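Local coordinates for type 4 fimbrial biogenesis protein PilF (Pseudomonas aeruginosa, PDB 2HO1) that enables the pilus secretin PilQ to reach the outer membrane and assemble there, as required for type IV pilus function, at residues P87-L98 with N110-R120. Numbering follows the deposited sequence.
Sequences PKLADEEYRKAL and NYGGFLYEQKR
D91 receives both Y111 and R120 on a single carboxylate oxygen, joining helix 87-100 to helix 105-117, two helices of the TPR superhelix. The Y111 hydroxyl donates to D91 OD1 over 2.6 Å, and R120 NH1 reaches the same OD1 at 2.9 Å from the opposite face of the carboxylate. With CG anti to its backbone N (chi1 -171°), D91 swings its acid toward the neighbouring helix. Its other oxygen, OD2, takes R95 NE at 2.8 Å, one helical turn on. Both arginines converge on D91, and R95 NH2 lies 3.2 Å from R120 NH2, a closeness of like charges that D91 and E123, salt-bridged to R120, probably offset. R95 also lays its guanidinium face over the Y111 hydroxyl.

Beneath these polar groups, Y111 is a knob in the hole formed by D91, Y94, R95 and L98, able to pack along its ring and still bond at its end. The rings of Y94 and Y111 are nearly parallel but slid apart; they barely overlap, and Y94 CB covers the Y111 ring, whose far face rests on L115 of its own helix. F114, purely apolar, fills the next hole, among P87, A90, D91 and Y94; the small A90 lets the ring come close, CB to F114 CE1 being 3.9 Å. Y94 OH is hydrogen-bonded to Q82, while Y111 CA sits 3.8 Å above the centre of the Y94 ring.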
loop_
_atom_site.group_PDB
_atom_site.type_symbol
_atom_site.label_atom_id
_atom_site.label_comp_id
_atom_site.label_asym_id
_atom_site.label_seq_id
_atom_site.Cartn_x
_atom_site.Cartn_y
_atom_site.Cartn_z
ATOM N N PRO A 87 17.096 19.248 -5.902
ATOM C CA PRO A 87 16.017 18.588 -5.152
ATOM C C PRO A 87 14.901 19.468 -4.588
ATOM O O PRO A 87 13.740 19.038 -4.573
ATOM C CB PRO A 87 16.767 17.792 -4.092
ATOM C CG PRO A 87 17.982 18.634 -3.815
ATOM C CD PRO A 87 18.395 19.026 -5.254
ATOM N N LYS A 88 15.194 20.699 -4.156
ATOM C CA LYS A 88 14.119 21.549 -3.623
ATOM C C LYS A 88 13.128 21.887 -4.704
ATOM O O LYS A 88 11.903 21.858 -4.482
ATOM C CB LYS A 88 14.649 22.875 -3.032
ATOM C CG LYS A 88 15.145 22.776 -1.612
ATOM C CD LYS A 88 13.974 22.954 -0.658
ATOM C CE LYS A 88 14.293 22.409 0.732
ATOM N NZ LYS A 88 15.612 22.878 1.225
ATOM N N LEU A 89 13.647 22.248 -5.874
ATOM C CA LEU A 89 12.793 22.606 -7.006
ATOM C C LEU A 89 12.029 21.379 -7.505
ATOM O O LEU A 89 10.844 21.461 -7.824
ATOM C CB LEU A 89 13.627 23.201 -8.151
ATOM C CG LEU A 89 14.503 24.415 -7.756
ATOM C CD1 LEU A 89 15.122 25.049 -9.038
ATOM C CD2 LEU A 89 13.645 25.458 -7.001
ATOM N N ALA A 90 12.712 20.248 -7.579
ATOM C CA ALA A 90 12.063 19.027 -8.055
ATOM C C ALA A 90 10.902 18.668 -7.118
ATOM O O ALA A 90 9.793 18.421 -7.583
ATOM C CB ALA A 90 13.080 17.877 -8.126
ATOM N N ASP A 91 11.160 18.682 -5.805
ATOM C CA ASP A 91 10.150 18.368 -4.799
ATOM C C ASP A 91 8.930 19.280 -4.946
ATOM O O ASP A 91 7.765 18.833 -4.897
ATOM C CB ASP A 91 10.711 18.534 -3.373
ATOM C CG ASP A 91 9.758 18.004 -2.321
ATOM O OD1 ASP A 91 9.804 16.784 -2.067
ATOM O OD2 ASP A 91 8.947 18.784 -1.776
ATOM N N GLU A 92 9.188 20.571 -5.114
ATOM C CA GLU A 92 8.083 21.515 -5.270
ATOM C C GLU A 92 7.241 21.224 -6.541
ATOM O O GLU A 92 6.014 21.408 -6.550
ATOM C CB GLU A 92 8.628 22.932 -5.360
ATOM C CG GLU A 92 7.568 23.999 -5.512
ATOM C CD GLU A 92 8.195 25.374 -5.546
ATOM O OE1 GLU A 92 8.569 25.845 -6.631
ATOM O OE2 GLU A 92 8.344 25.968 -4.468
ATOM N N GLU A 93 7.900 20.811 -7.613
ATOM C CA GLU A 93 7.171 20.528 -8.840
ATOM C C GLU A 93 6.409 19.207 -8.720
ATOM O O GLU A 93 5.315 19.078 -9.246
ATOM C CB GLU A 93 8.117 20.502 -10.027
ATOM C CG GLU A 93 8.546 21.895 -10.516
ATOM C CD GLU A 93 7.362 22.794 -10.867
ATOM O OE1 GLU A 93 6.434 22.343 -11.584
ATOM O OE2 GLU A 93 7.361 23.967 -10.438
ATOM N N TYR A 94 7.009 18.217 -8.060
ATOM C CA TYR A 94 6.321 16.959 -7.818
ATOM C C TYR A 94 5.061 17.198 -6.998
ATOM O O TYR A 94 4.016 16.621 -7.277
ATOM C CB TYR A 94 7.242 15.957 -7.122
ATOM C CG TYR A 94 8.035 15.083 -8.071
ATOM C CD1 TYR A 94 7.408 14.392 -9.097
ATOM C CD2 TYR A 94 9.409 14.948 -7.937
ATOM C CE1 TYR A 94 8.127 13.595 -9.963
ATOM C CE2 TYR A 94 10.134 14.153 -8.797
ATOM C CZ TYR A 94 9.490 13.477 -9.808
ATOM O OH TYR A 94 10.209 12.683 -10.666
ATOM N N ARG A 95 5.147 18.071 -6.002
ATOM C CA ARG A 95 3.982 18.367 -5.184
ATOM C C ARG A 95 2.919 19.138 -5.948
ATOM O O ARG A 95 1.733 18.908 -5.741
ATOM C CB ARG A 95 4.382 19.120 -3.911
ATOM C CG ARG A 95 5.151 18.269 -2.934
ATOM C CD ARG A 95 5.335 19.058 -1.667
ATOM N NE ARG A 95 6.372 18.572 -0.774
ATOM C CZ ARG A 95 6.269 17.511 0.028
ATOM N NH1 ARG A 95 5.154 16.774 0.046
ATOM N NH2 ARG A 95 7.269 17.219 0.860
ATOM N N LYS A 96 3.325 20.054 -6.826
ATOM C CA LYS A 96 2.342 20.804 -7.599
ATOM C C LYS A 96 1.629 19.864 -8.565
ATOM O O LYS A 96 0.448 20.017 -8.814
ATOM C CB LYS A 96 2.984 21.954 -8.395
ATOM C CG LYS A 96 3.511 23.107 -7.510
ATOM C CD LYS A 96 4.033 24.246 -8.369
ATOM C CE LYS A 96 4.518 25.411 -7.521
ATOM N NZ LYS A 96 5.001 26.511 -8.411
ATOM N N ALA A 97 2.363 18.904 -9.113
ATOM C CA ALA A 97 1.805 17.930 -10.041
ATOM C C ALA A 97 0.727 17.088 -9.324
ATOM O O ALA A 97 -0.333 16.828 -9.880
ATOM C CB ALA A 97 2.914 17.049 -10.554
ATOM N N LEU A 98 0.999 16.693 -8.085
ATOM C CA LEU A 98 0.060 15.918 -7.287
ATOM C C LEU A 98 -1.079 16.726 -6.639
ATOM O O LEU A 98 -2.027 16.151 -6.129
ATOM C CB LEU A 98 0.815 15.172 -6.198
ATOM C CG LEU A 98 1.796 14.168 -6.796
ATOM C CD1 LEU A 98 2.710 13.663 -5.694
ATOM C CD2 LEU A 98 1.005 13.003 -7.469
ATOM N N ASN A 110 7.035 8.274 -9.871
ATOM C CA ASN A 110 8.217 9.063 -10.177
ATOM C C ASN A 110 8.662 9.830 -8.908
ATOM O O ASN A 110 9.857 9.913 -8.611
ATOM C CB ASN A 110 7.922 10.069 -11.290
ATOM C CG ASN A 110 7.787 9.402 -12.678
ATOM O OD1 ASN A 110 8.196 8.270 -12.865
ATOM N ND2 ASN A 110 7.228 10.119 -13.636
ATOM N N TYR A 111 7.702 10.402 -8.181
ATOM C CA TYR A 111 8.026 11.133 -6.966
ATOM C C TYR A 111 8.605 10.197 -5.878
ATOM O O TYR A 111 9.625 10.519 -5.236
ATOM C CB TYR A 111 6.787 11.905 -6.470
ATOM C CG TYR A 111 7.014 12.835 -5.261
ATOM C CD1 TYR A 111 8.261 13.457 -5.031
ATOM C CD2 TYR A 111 5.958 13.141 -4.392
ATOM C CE1 TYR A 111 8.432 14.361 -3.964
ATOM C CE2 TYR A 111 6.116 14.043 -3.332
ATOM C CZ TYR A 111 7.362 14.648 -3.121
ATOM O OH TYR A 111 7.526 15.475 -2.018
ATOM N N GLY A 112 7.983 9.037 -5.674
ATOM C CA GLY A 112 8.516 8.108 -4.692
ATOM C C GLY A 112 9.914 7.637 -5.059
ATOM O O GLY A 112 10.771 7.355 -4.169
ATOM N N GLY A 113 10.154 7.538 -6.369
ATOM C CA GLY A 113 11.479 7.147 -6.848
ATOM C C GLY A 113 12.458 8.278 -6.461
ATOM O O GLY A 113 13.581 8.034 -6.006
ATOM N N PHE A 114 12.006 9.518 -6.634
ATOM C CA PHE A 114 12.810 10.714 -6.299
ATOM C C PHE A 114 13.099 10.677 -4.788
ATOM O O PHE A 114 14.259 10.815 -4.352
ATOM C CB PHE A 114 12.029 11.988 -6.653
ATOM C CG PHE A 114 12.614 13.251 -6.054
ATOM C CD1 PHE A 114 13.844 13.751 -6.498
ATOM C CD2 PHE A 114 11.955 13.918 -5.024
ATOM C CE1 PHE A 114 14.411 14.909 -5.920
ATOM C CE2 PHE A 114 12.502 15.059 -4.439
ATOM C CZ PHE A 114 13.735 15.560 -4.890
ATOM N N LEU A 115 12.045 10.476 -3.998
ATOM C CA LEU A 115 12.189 10.420 -2.546
ATOM C C LEU A 115 13.194 9.365 -2.108
ATOM O O LEU A 115 13.965 9.596 -1.173
ATOM C CB LEU A 115 10.834 10.204 -1.867
ATOM C CG LEU A 115 9.920 11.421 -2.035
ATOM C CD1 LEU A 115 8.489 11.040 -1.649
ATOM C CD2 LEU A 115 10.455 12.612 -1.196
ATOM N N TYR A 116 13.197 8.222 -2.792
ATOM C CA TYR A 116 14.130 7.126 -2.507
ATOM C C TYR A 116 15.595 7.596 -2.755
ATOM O O TYR A 116 16.486 7.338 -1.947
ATOM C CB TYR A 116 13.800 5.928 -3.404
ATOM C CG TYR A 116 14.839 4.814 -3.435
ATOM C CD1 TYR A 116 15.015 3.975 -2.341
ATOM C CD2 TYR A 116 15.647 4.615 -4.547
ATOM C CE1 TYR A 116 15.965 2.972 -2.347
ATOM C CE2 TYR A 116 16.611 3.600 -4.569
ATOM C CZ TYR A 116 16.758 2.790 -3.460
ATOM O OH TYR A 116 17.690 1.789 -3.436
ATOM N N GLU A 117 15.834 8.268 -3.877
ATOM C CA GLU A 117 17.161 8.787 -4.200
ATOM C C GLU A 117 17.601 9.826 -3.166
ATOM O O GLU A 117 18.789 9.986 -2.915
ATOM C CB GLU A 117 17.146 9.453 -5.574
ATOM C CG GLU A 117 17.083 8.497 -6.731
ATOM C CD GLU A 117 16.685 9.167 -8.040
ATOM O OE1 GLU A 117 16.718 10.417 -8.138
ATOM O OE2 GLU A 117 16.337 8.428 -8.983
ATOM N N GLN A 118 16.639 10.551 -2.594
ATOM C CA GLN A 118 16.926 11.567 -1.592
ATOM C C GLN A 118 17.014 10.980 -0.194
ATOM O O GLN A 118 17.172 11.702 0.768
ATOM C CB GLN A 118 15.828 12.611 -1.599
ATOM C CG GLN A 118 15.720 13.337 -2.899
ATOM C CD GLN A 118 16.885 14.233 -3.112
ATOM O OE1 GLN A 118 17.176 15.088 -2.254
ATOM N NE2 GLN A 118 17.571 14.065 -4.249
ATOM N N LYS A 119 16.858 9.672 -0.090
ATOM C CA LYS A 119 16.926 8.959 1.184
ATOM C C LYS A 119 15.805 9.303 2.165
ATOM O O LYS A 119 15.953 9.160 3.360
ATOM C CB LYS A 119 18.323 9.152 1.797
ATOM C CG LYS A 119 19.419 8.906 0.729
ATOM C CD LYS A 119 20.806 8.545 1.286
ATOM C CE LYS A 119 21.864 8.526 0.150
ATOM N NZ LYS A 119 21.559 7.580 -0.996
ATOM N N ARG A 120 14.672 9.751 1.630
ATOM C CA ARG A 120 13.507 10.090 2.436
ATOM C C ARG A 120 12.594 8.868 2.327
ATOM O O ARG A 120 11.496 8.948 1.803
ATOM C CB ARG A 120 12.818 11.338 1.871
ATOM C CG ARG A 120 13.628 12.649 2.104
ATOM C CD ARG A 120 13.195 13.804 1.226
ATOM N NE ARG A 120 11.815 14.226 1.468
ATOM C CZ ARG A 120 11.188 15.123 0.720
ATOM N NH1 ARG A 120 11.824 15.700 -0.294
ATOM N NH2 ARG A 120 9.904 15.384 0.919
#